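Local coordinates for protein homoserine dehydrogenase (Thermoplasma acidophilum, PDB 3ING) that probably catalyses the NADP(H)-dependent interconversion of aspartate semialdehyde and homoserine, a step toward threonine and methionine, and binds NADPH, at residues 22-27 and 53-58; 157-162 and 287-292; 243-248 and 266-271. All blocks are in the same frame, centred on the assembly; numbering follows the deposited sequence. Where two conformers were deposited one is given.

Contact 1: residues 22-27 and 53-58; sequences IIDASN and DISSII
I54 packs against one side of helix 14-29. Its CD1 lies 3.7 Å from CG2 of I23, and the two side chains cross at about a right angle. I23 presents this methyl because chi1 (-68°) turns CG2 opposite the backbone N. The other branch of I54, CG2, rests 4.0 Å from CB of D24. D24 swings its carboxylate toward helix 54-64, with CG anti to the backbone N (chi1 -166°). There its OD2 comes 3.6 Å from CB of S55.

No direct hydrogen bond joins the segments, but a water bridges them. It donates to OD1 of D24 at 2.9 Å and accepts from the backbone N of S55 at 3.0 Å. R28 forms a salt bridge with OD2 of D24. D53 is the N-cap of helix 54-64: its OD1 accepts from S56 N at 3.1 Å, from above the carboxylate plane. The nearby helix N-terminus would probably favour the negative charge of D24, while D53 would work against it.

The short helical segments run roughly antiparallel, with 150° between their directions. Both helices cover strand 34-41 of the Rossmann-type NADP-binding domain: I54 touches V37 and I23 touches I35. I23 also reaches V314 of helix 306-321.

Contact 2: residues 157-162 and 287-292; sequences YSILPS and YQIETD
This is a loop-against-hairpin packing contact, in which I159 and S162 meet I289, T291 and D292. It sits at the C-terminal end of strand 286-291, beside the hairpin turn, in the antiparallel sheet of the homoserine dehydrogenase family region. Strands 286-291 and 296-301 form the beta hairpin, and 157-162 is the loop that leads from helix 152-157 into strand 164-170. Strand 164-170 is the other neighbour of 286-291 in the sheet.

The loop folds into a type I beta turn from I159 to S162, closed by S162 N donating to I159 O at 3.1 Å. The turn directs both I159 and S162 at the strand. I159 extends its CD1 to 3.8 Å from CG2 of T291. The same methyl meets CD1 of I289 tip to tip, but I289 has two deposited conformers and the closeness of that touch is doubtful.

S162 packs on T291, with CB of S162 3.6 Å from CB of T291. Their hydroxyls, S162 OG and T291 OG1, are 3.2 Å apart. S162 OG joins the loop to the hairpin turn through hydrogen bonds with S293 N and N294 ND2, while those of T291 OG1, with N294 N and G295 O, stay within the hairpin.

The second subunit lies close by: its Y307 OH bonds to D292 O, and its N315 packs on P161. In D292 the CG lies between the backbone N and the carbonyl carbon (chi1 71°), which brings OD1 over to the loop. This OD1 accepts from K163 N and lies 3.3 Å from CA of S162.

Contact 3: residues 243-248 and 266-271; sequences RSYNAN and SRIISL
The side-chain amide of N248 makes the shortest polar bond here: ND2 donates to L271 O at 2.8 Å. The N-H points well at the oxygen (159°), and the acceptor lies close to the amide plane of N248. A second bond runs the other way, from L271 N to N248 O at 2.9 Å, and is nearly straight (169°). Neither donor lies in the plane of the carbonyl it meets: L271 N comes from above that of N248, and ND2 is tilted from that of L271. N248 therefore grips both the N and the O of one residue, using its side chain for one and its backbone for the other. With chi1 at 64°, CG of N248 sits between its own N and carbonyl carbon, which places ND2 beside L271. The same N248 O receives a CH...O contact from CA of S270 at 3.5 Å.

These bonds lie at the open end of the beta hairpin of strands 249-258 and 261-270. Strand 261-270 is outermost in the sheet within this chain. D249 adds a further tie, accepting from N246 N through OD2 and bonding to S270 OG through OD1.

Further back along the strand the contact turns to packing around I268. CD1 of I268 lies 3.6 Å from CE1 of Y245 and approaches the ring obliquely. CD1 of I268 also lies over one face of the R243 guanidinium, toward its rim, 4.0 Å from NH2. R243 lays CG over one face of the Y245 ring, near its rim. D241 holds both partners, through a salt bridge to R243 and through its N bonded to Y245 OH.

The chemistry is thus divided: two directional bonds pair N248 with L271, while around I268 the contact is less directional packing against Y245 and R243.

Overall arrangement
Along the chain contact 1 comes first, in the NADP-binding domain. Contacts 2 and 3 follow in the homoserine dehydrogenase family region, with both segments of contact 3 falling between the two of contact 2. Contacts 2 and 3 share the antiparallel sheet: one uses strand 286-291, the other the outermost strand 261-270. Their nearest atoms are about 10 Å apart. Contact 1 lies on the other side of the chain's centre from contact 3, with centres 42 Å apart. It is 35 Å from contact 2, again centre to centre. None of the three touches another. Contact 1 thus joins helices beside the nucleotide-binding sheet, while the other two join loops to the antiparallel sheet.

Contact 1: residues 22-27 and 53-58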
loop_
_atom_site.group_PDB
_atom_site.type_symbol
_atom_site.label_atom_id
_atom_site.label_comp_id
_atom_site.label_asym_id
_atom_site.label_seq_id
_atom_site.Cartn_x
_atom_site.Cartn_y
_atom_site.Cartn_z
ATOM N N ILE A 22 -20.711 3.083 -3.860
ATOM C CA ILE A 22 -19.830 2.464 -2.860
ATOM C C ILE A 22 -20.232 2.854 -1.454
ATOM O O ILE A 22 -20.315 2.003 -0.581
ATOM C CB ILE A 22 -18.334 2.770 -3.146
ATOM C CG1 ILE A 22 -17.931 2.040 -4.436
ATOM C CG2 ILE A 22 -17.413 2.309 -1.980
ATOM C CD1 ILE A 22 -16.553 2.340 -4.981
ATOM N N ILE A 23 -20.555 4.124 -1.246
ATOM C CA ILE A 23 -21.008 4.591 0.059
ATOM C C ILE A 23 -22.299 3.892 0.455
ATOM O O ILE A 23 -22.460 3.435 1.592
ATOM C CB ILE A 23 -21.205 6.148 0.096
ATOM C CG1 ILE A 23 -19.848 6.841 -0.024
ATOM C CG2 ILE A 23 -22.039 6.562 1.389
ATOM C CD1 ILE A 23 -19.878 8.377 -0.202
ATOM N N ASP A 24 -23.208 3.751 -0.493
ATOM C CA ASP A 24 -24.482 3.138 -0.198
ATOM C C ASP A 24 -24.303 1.641 0.180
ATOM O O ASP A 24 -24.901 1.144 1.154
ATOM C CB ASP A 24 -25.420 3.278 -1.374
ATOM C CG ASP A 24 -26.846 2.963 -0.998
ATOM O OD1 ASP A 24 -27.272 3.370 0.103
ATOM O OD2 ASP A 24 -27.533 2.321 -1.808
ATOM N N ALA A 25 -23.435 0.952 -0.542
ATOM C CA ALA A 25 -23.170 -0.466 -0.279
ATOM C C ALA A 25 -22.494 -0.579 1.065
ATOM O O ALA A 25 -22.800 -1.457 1.848
ATOM C CB ALA A 25 -22.305 -1.068 -1.394
ATOM N N SER A 26 -21.609 0.361 1.343
ATOM C CA SER A 26 -20.866 0.369 2.596
ATOM C C SER A 26 -21.751 0.563 3.792
ATOM O O SER A 26 -21.624 -0.135 4.794
ATOM C CB SER A 26 -19.836 1.481 2.588
ATOM O OG SER A 26 -19.283 1.619 3.888
ATOM N N ASN A 27 -22.628 1.552 3.698
ATOM C CA ASN A 27 -23.558 1.829 4.761
ATOM C C ASN A 27 -24.431 0.607 5.044
ATOM O O ASN A 27 -24.798 0.374 6.183
ATOM C CB ASN A 27 -24.435 3.053 4.419
ATOM C CG ASN A 27 -23.656 4.380 4.473
ATOM O OD1 ASN A 27 -22.538 4.457 5.010
ATOM N ND2 ASN A 27 -24.254 5.429 3.910
ATOM N N ASP A 53 -31.466 10.479 0.602
ATOM C CA ASP A 53 -31.623 9.072 0.234
ATOM C C ASP A 53 -30.765 8.759 -0.984
ATOM O O ASP A 53 -31.158 8.997 -2.130
ATOM C CB ASP A 53 -33.099 8.798 0.013
ATOM C CG ASP A 53 -33.380 7.356 -0.346
ATOM O OD1 ASP A 53 -32.479 6.620 -0.783
ATOM O OD2 ASP A 53 -34.542 6.971 -0.238
ATOM N N ILE A 54 -29.595 8.165 -0.726
ATOM C CA ILE A 54 -28.577 7.972 -1.748
ATOM C C ILE A 54 -29.027 7.077 -2.875
ATOM O O ILE A 54 -28.807 7.402 -4.033
ATOM C CB ILE A 54 -27.242 7.396 -1.135
ATOM C CG1 ILE A 54 -26.617 8.388 -0.144
ATOM C CG2 ILE A 54 -26.265 7.065 -2.216
ATOM C CD1 ILE A 54 -25.511 7.736 0.778
ATOM N N SER A 55 -29.648 5.947 -2.561
ATOM C CA SER A 55 -30.075 5.048 -3.638
ATOM C C SER A 55 -31.127 5.731 -4.485
ATOM O O SER A 55 -31.184 5.517 -5.678
ATOM C CB SER A 55 -30.574 3.706 -3.100
ATOM O OG SER A 55 -31.652 3.911 -2.264
ATOM N N SER A 56 -31.952 6.565 -3.869
ATOM C CA SER A 56 -32.926 7.302 -4.631
ATOM C C SER A 56 -32.253 8.321 -5.551
ATOM O O SER A 56 -32.667 8.514 -6.691
ATOM C CB SER A 56 -33.908 7.992 -3.718
ATOM O OG SER A 56 -35.029 8.308 -4.463
ATOM N N ILE A 57 -31.201 8.965 -5.071
ATOM C CA ILE A 57 -30.460 9.912 -5.892
ATOM C C ILE A 57 -29.754 9.189 -7.035
ATOM O O ILE A 57 -29.730 9.672 -8.163
ATOM C CB ILE A 57 -29.447 10.716 -5.048
ATOM C CG1 ILE A 57 -30.222 11.691 -4.128
ATOM C CG2 ILE A 57 -28.465 11.439 -5.950
ATOM C CD1 ILE A 57 -29.400 12.323 -3.032
ATOM N N ILE A 58 -29.167 8.030 -6.747
ATOM C CA ILE A 58 -28.523 7.237 -7.798
ATOM C C ILE A 58 -29.551 6.877 -8.899
ATOM O O ILE A 58 -29.306 7.061 -10.104
ATOM C CB ILE A 58 -27.909 5.965 -7.235
ATOM C CG1 ILE A 58 -26.692 6.290 -6.353
ATOM C CG2 ILE A 58 -27.484 5.030 -8.381
ATOM C CD1 ILE A 58 -26.288 5.111 -5.450
HETATM O O HOH W 1 -29.863 4.713 0.178
#

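Contact 2: residues 157-162 and 287-292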
loop_
_atom_site.group_PDB
_atom_site.type_symbol
_atom_site.label_atom_id
_atom_site.label_comp_id
_atom_site.label_asym_id
_atom_site.label_seq_id
_atom_site.Cartn_x
_atom_site.Cartn_y
_atom_site.Cartn_z
ATOM N N TYR A 157 1.548 5.432 4.392
ATOM C CA TYR A 157 1.460 4.478 5.501
ATOM C C TYR A 157 2.213 3.166 5.375
ATOM O O TYR A 157 2.188 2.375 6.324
ATOM C CB TYR A 157 -0.029 4.147 5.742
ATOM C CG TYR A 157 -0.854 5.376 5.990
ATOM C CD1 TYR A 157 -0.724 6.089 7.182
ATOM C CD2 TYR A 157 -1.709 5.877 5.022
ATOM C CE1 TYR A 157 -1.437 7.234 7.391
ATOM C CE2 TYR A 157 -2.414 7.023 5.231
ATOM C CZ TYR A 157 -2.298 7.681 6.426
ATOM O OH TYR A 157 -3.015 8.846 6.670
ATOM N N SER A 158 2.839 2.908 4.226
ATOM C CA SER A 158 3.538 1.640 3.996
ATOM C C SER A 158 5.061 1.748 3.942
ATOM O O SER A 158 5.739 0.757 4.166
ATOM C CB SER A 158 3.064 0.995 2.697
ATOM O OG SER A 158 1.722 0.523 2.780
ATOM N N ILE A 159 5.606 2.927 3.652
ATOM C CA ILE A 159 7.074 3.114 3.573
ATOM C C ILE A 159 7.562 4.333 4.367
ATOM O O ILE A 159 8.434 5.088 3.948
ATOM C CB ILE A 159 7.540 3.199 2.103
ATOM C CG1 ILE A 159 6.866 4.390 1.383
ATOM C CG2 ILE A 159 7.207 1.951 1.392
ATOM C CD1 ILE A 159 7.441 4.674 0.001
ATOM N N LEU A 160 7.009 4.501 5.560
ATOM C CA LEU A 160 7.370 5.621 6.442
ATOM C C LEU A 160 8.874 5.800 6.723
ATOM O O LEU A 160 9.351 6.920 6.799
ATOM C CB LEU A 160 6.596 5.530 7.775
ATOM C CG LEU A 160 5.110 5.889 7.706
ATOM C CD1 LEU A 160 4.398 5.366 8.915
ATOM C CD2 LEU A 160 4.976 7.454 7.579
ATOM N N PRO A 161 9.635 4.714 6.878
ATOM C CA PRO A 161 11.046 4.918 7.167
ATOM C C PRO A 161 11.910 5.445 6.016
ATOM O O PRO A 161 13.042 5.852 6.249
ATOM C CB PRO A 161 11.540 3.513 7.504
ATOM C CG PRO A 161 10.370 2.671 7.555
ATOM C CD PRO A 161 9.286 3.297 6.822
ATOM N N SER A 162 11.397 5.426 4.797
ATOM C CA SER A 162 12.230 5.678 3.624
ATOM C C SER A 162 12.227 7.074 3.051
ATOM O O SER A 162 11.207 7.788 3.086
ATOM C CB SER A 162 11.722 4.816 2.463
ATOM O OG SER A 162 12.104 3.454 2.598
ATOM N N TYR A 287 2.967 1.303 -11.093
ATOM C CA TYR A 287 4.184 2.029 -10.902
ATOM C C TYR A 287 5.232 1.266 -10.065
ATOM O O TYR A 287 4.981 0.182 -9.488
ATOM C CB TYR A 287 3.879 3.372 -10.211
ATOM C CG TYR A 287 3.332 3.186 -8.799
ATOM C CD1 TYR A 287 4.172 3.025 -7.732
ATOM C CD2 TYR A 287 1.974 3.143 -8.560
ATOM C CE1 TYR A 287 3.683 2.830 -6.419
ATOM C CE2 TYR A 287 1.482 2.941 -7.273
ATOM C CZ TYR A 287 2.344 2.795 -6.205
ATOM O OH TYR A 287 1.845 2.612 -4.899
ATOM N N GLN A 288 6.397 1.879 -9.949
ATOM C CA GLN A 288 7.487 1.336 -9.187
ATOM C C GLN A 288 8.068 2.485 -8.361
ATOM O O GLN A 288 8.326 3.551 -8.921
ATOM C CB GLN A 288 8.537 0.764 -10.146
ATOM C CG GLN A 288 9.753 0.182 -9.496
ATOM C CD GLN A 288 10.716 -0.461 -10.477
ATOM O OE1 GLN A 288 11.548 0.218 -11.096
ATOM N NE2 GLN A 288 10.672 -1.780 -10.565
ATOM N N ILE A 289 8.264 2.286 -7.052
ATOM C CA ILE A 289 8.961 3.276 -6.272
ATOM C C ILE A 289 10.231 2.670 -5.715
ATOM O O ILE A 289 10.218 1.656 -5.024
ATOM C CB ILE A 289 8.154 3.866 -5.095
ATOM C CG1 ILE A 289 7.318 2.795 -4.412
ATOM C CG2 ILE A 289 7.336 5.078 -5.554
ATOM C CD1 ILE A 289 6.793 3.240 -3.100
ATOM N N GLU A 290 11.348 3.340 -6.006
ATOM C CA GLU A 290 12.654 3.024 -5.419
ATOM C C GLU A 290 12.822 3.794 -4.123
ATOM O O GLU A 290 12.695 5.002 -4.135
ATOM C CB GLU A 290 13.803 3.408 -6.348
ATOM C CG GLU A 290 13.727 2.830 -7.721
ATOM C CD GLU A 290 14.901 3.245 -8.615
ATOM O OE1 GLU A 290 15.795 4.001 -8.152
ATOM O OE2 GLU A 290 14.924 2.802 -9.783
ATOM N N THR A 291 13.129 3.085 -3.029
ATOM C CA THR A 291 13.256 3.654 -1.677
ATOM C C THR A 291 14.558 3.283 -1.052
ATOM O O THR A 291 15.175 2.282 -1.426
ATOM C CB THR A 291 12.135 3.194 -0.699
ATOM O OG1 THR A 291 12.367 1.852 -0.200
ATOM C CG2 THR A 291 10.766 3.292 -1.346
ATOM N N ASP A 292 14.968 4.044 -0.039
ATOM C CA ASP A 292 16.229 3.744 0.566
ATOM C C ASP A 292 16.126 2.777 1.768
ATOM O O ASP A 292 17.145 2.279 2.195
ATOM C CB ASP A 292 16.998 5.028 0.897
ATOM C CG ASP A 292 16.394 5.811 2.063
ATOM O OD1 ASP A 292 15.340 5.413 2.552
ATOM O OD2 ASP A 292 16.977 6.843 2.475
#

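Contact 3: residues 243-248 and 266-271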
loop_
_atom_site.group_PDB
_atom_site.type_symbol
_atom_site.label_atom_id
_atom_site.label_comp_id
_atom_site.label_asym_id
_atom_site.label_seq_id
_atom_site.Cartn_x
_atom_site.Cartn_y
_atom_site.Cartn_z
ATOM N N ARG A 243 3.186 9.216 -35.253
ATOM C CA ARG A 243 4.110 8.129 -35.470
ATOM C C ARG A 243 3.425 6.746 -35.555
ATOM O O ARG A 243 2.246 6.558 -35.241
ATOM C CB ARG A 243 5.166 8.112 -34.365
ATOM C CG ARG A 243 4.836 7.217 -33.170
ATOM C CD ARG A 243 5.930 7.304 -32.128
ATOM N NE ARG A 243 5.917 8.606 -31.470
ATOM C CZ ARG A 243 6.839 9.007 -30.599
ATOM N NH1 ARG A 243 7.855 8.201 -30.270
ATOM N NH2 ARG A 243 6.740 10.219 -30.049
ATOM N N SER A 244 4.176 5.766 -36.016
ATOM C CA SER A 244 3.700 4.413 -35.937
ATOM C C SER A 244 4.224 3.890 -34.606
ATOM O O SER A 244 5.445 3.795 -34.423
ATOM C CB SER A 244 4.237 3.585 -37.086
ATOM O OG SER A 244 3.857 2.228 -36.918
ATOM N N TYR A 245 3.331 3.552 -33.677
ATOM C CA TYR A 245 3.792 3.092 -32.363
ATOM C C TYR A 245 4.214 1.622 -32.339
ATOM O O TYR A 245 3.663 0.806 -33.059
ATOM C CB TYR A 245 2.715 3.367 -31.296
ATOM C CG TYR A 245 2.543 4.845 -31.042
ATOM C CD1 TYR A 245 3.487 5.539 -30.326
ATOM C CD2 TYR A 245 1.472 5.542 -31.553
ATOM C CE1 TYR A 245 3.360 6.876 -30.093
ATOM C CE2 TYR A 245 1.336 6.899 -31.338
ATOM C CZ TYR A 245 2.285 7.562 -30.602
ATOM O OH TYR A 245 2.178 8.943 -30.375
ATOM N N ASN A 246 5.201 1.314 -31.508
ATOM C CA ASN A 246 5.637 -0.038 -31.259
ATOM C C ASN A 246 4.828 -0.704 -30.148
ATOM O O ASN A 246 4.259 -0.026 -29.295
ATOM C CB ASN A 246 7.098 -0.056 -30.817
ATOM C CG ASN A 246 7.999 0.782 -31.709
ATOM O OD1 ASN A 246 8.720 1.669 -31.222
ATOM N ND2 ASN A 246 7.961 0.518 -33.018
ATOM N N ALA A 247 4.821 -2.039 -30.147
ATOM C CA ALA A 247 4.073 -2.828 -29.165
ATOM C C ALA A 247 4.549 -2.565 -27.737
ATOM O O ALA A 247 3.785 -2.708 -26.789
ATOM C CB ALA A 247 4.193 -4.320 -29.488
ATOM N N ASN A 248 5.812 -2.170 -27.586
ATOM C CA ASN A 248 6.373 -1.891 -26.270
ATOM C C ASN A 248 6.446 -0.398 -25.873
ATOM O O ASN A 248 7.028 -0.052 -24.853
ATOM C CB ASN A 248 7.742 -2.578 -26.118
ATOM C CG ASN A 248 8.786 -2.049 -27.070
ATOM O OD1 ASN A 248 8.463 -1.597 -28.174
ATOM N ND2 ASN A 248 10.066 -2.126 -26.660
ATOM N N SER A 266 6.930 13.188 -18.349
ATOM C CA SER A 266 6.076 12.156 -18.964
ATOM C C SER A 266 6.491 12.014 -20.445
ATOM O O SER A 266 6.544 12.989 -21.191
ATOM C CB SER A 266 4.609 12.521 -18.842
ATOM O OG SER A 266 4.235 12.558 -17.466
ATOM N N ARG A 267 6.811 10.811 -20.876
ATOM C CA ARG A 267 7.369 10.663 -22.215
ATOM C C ARG A 267 7.048 9.286 -22.770
ATOM O O ARG A 267 6.781 8.371 -22.037
ATOM C CB ARG A 267 8.880 10.915 -22.179
ATOM C CG ARG A 267 9.676 9.963 -21.312
ATOM C CD ARG A 267 11.165 10.389 -21.215
ATOM N NE ARG A 267 11.928 9.611 -20.227
ATOM C CZ ARG A 267 12.813 8.650 -20.520
ATOM N NH1 ARG A 267 13.092 8.317 -21.774
ATOM N NH2 ARG A 267 13.449 8.008 -19.548
ATOM N N ILE A 268 7.061 9.154 -24.084
ATOM C CA ILE A 268 6.815 7.861 -24.690
ATOM C C ILE A 268 8.129 7.080 -24.710
ATOM O O ILE A 268 9.116 7.552 -25.239
ATOM C CB ILE A 268 6.166 7.976 -26.095
ATOM C CG1 ILE A 268 4.730 8.490 -25.973
ATOM C CG2 ILE A 268 6.162 6.625 -26.739
ATOM C CD1 ILE A 268 4.096 8.984 -27.273
ATOM N N ILE A 269 8.134 5.890 -24.115
ATOM C CA ILE A 269 9.313 5.068 -24.014
ATOM C C ILE A 269 9.030 3.657 -24.528
ATOM O O ILE A 269 7.973 3.093 -24.250
ATOM C CB ILE A 269 9.754 4.870 -22.544
ATOM C CG1 ILE A 269 9.804 6.176 -21.766
ATOM C CG2 ILE A 269 11.130 4.243 -22.498
ATOM C CD1 ILE A 269 10.340 5.989 -20.346
ATOM N N SER A 270 10.001 3.069 -25.217
ATOM C CA SER A 270 9.919 1.670 -25.624
ATOM C C SER A 270 10.547 0.847 -24.525
ATOM O O SER A 270 11.767 0.828 -24.369
ATOM C CB SER A 270 10.657 1.425 -26.934
ATOM O OG SER A 270 9.985 2.075 -27.987
ATOM N N LEU A 271 9.709 0.141 -23.785
ATOM C CA LEU A 271 10.162 -0.580 -22.608
ATOM C C LEU A 271 10.790 -1.925 -22.922
ATOM O O LEU A 271 10.419 -2.596 -23.884
ATOM C CB LEU A 271 8.983 -0.799 -21.660
ATOM C CG LEU A 271 8.310 0.473 -21.134
ATOM C CD1 LEU A 271 7.091 0.122 -20.304
ATOM C CD2 LEU A 271 9.304 1.323 -20.315
#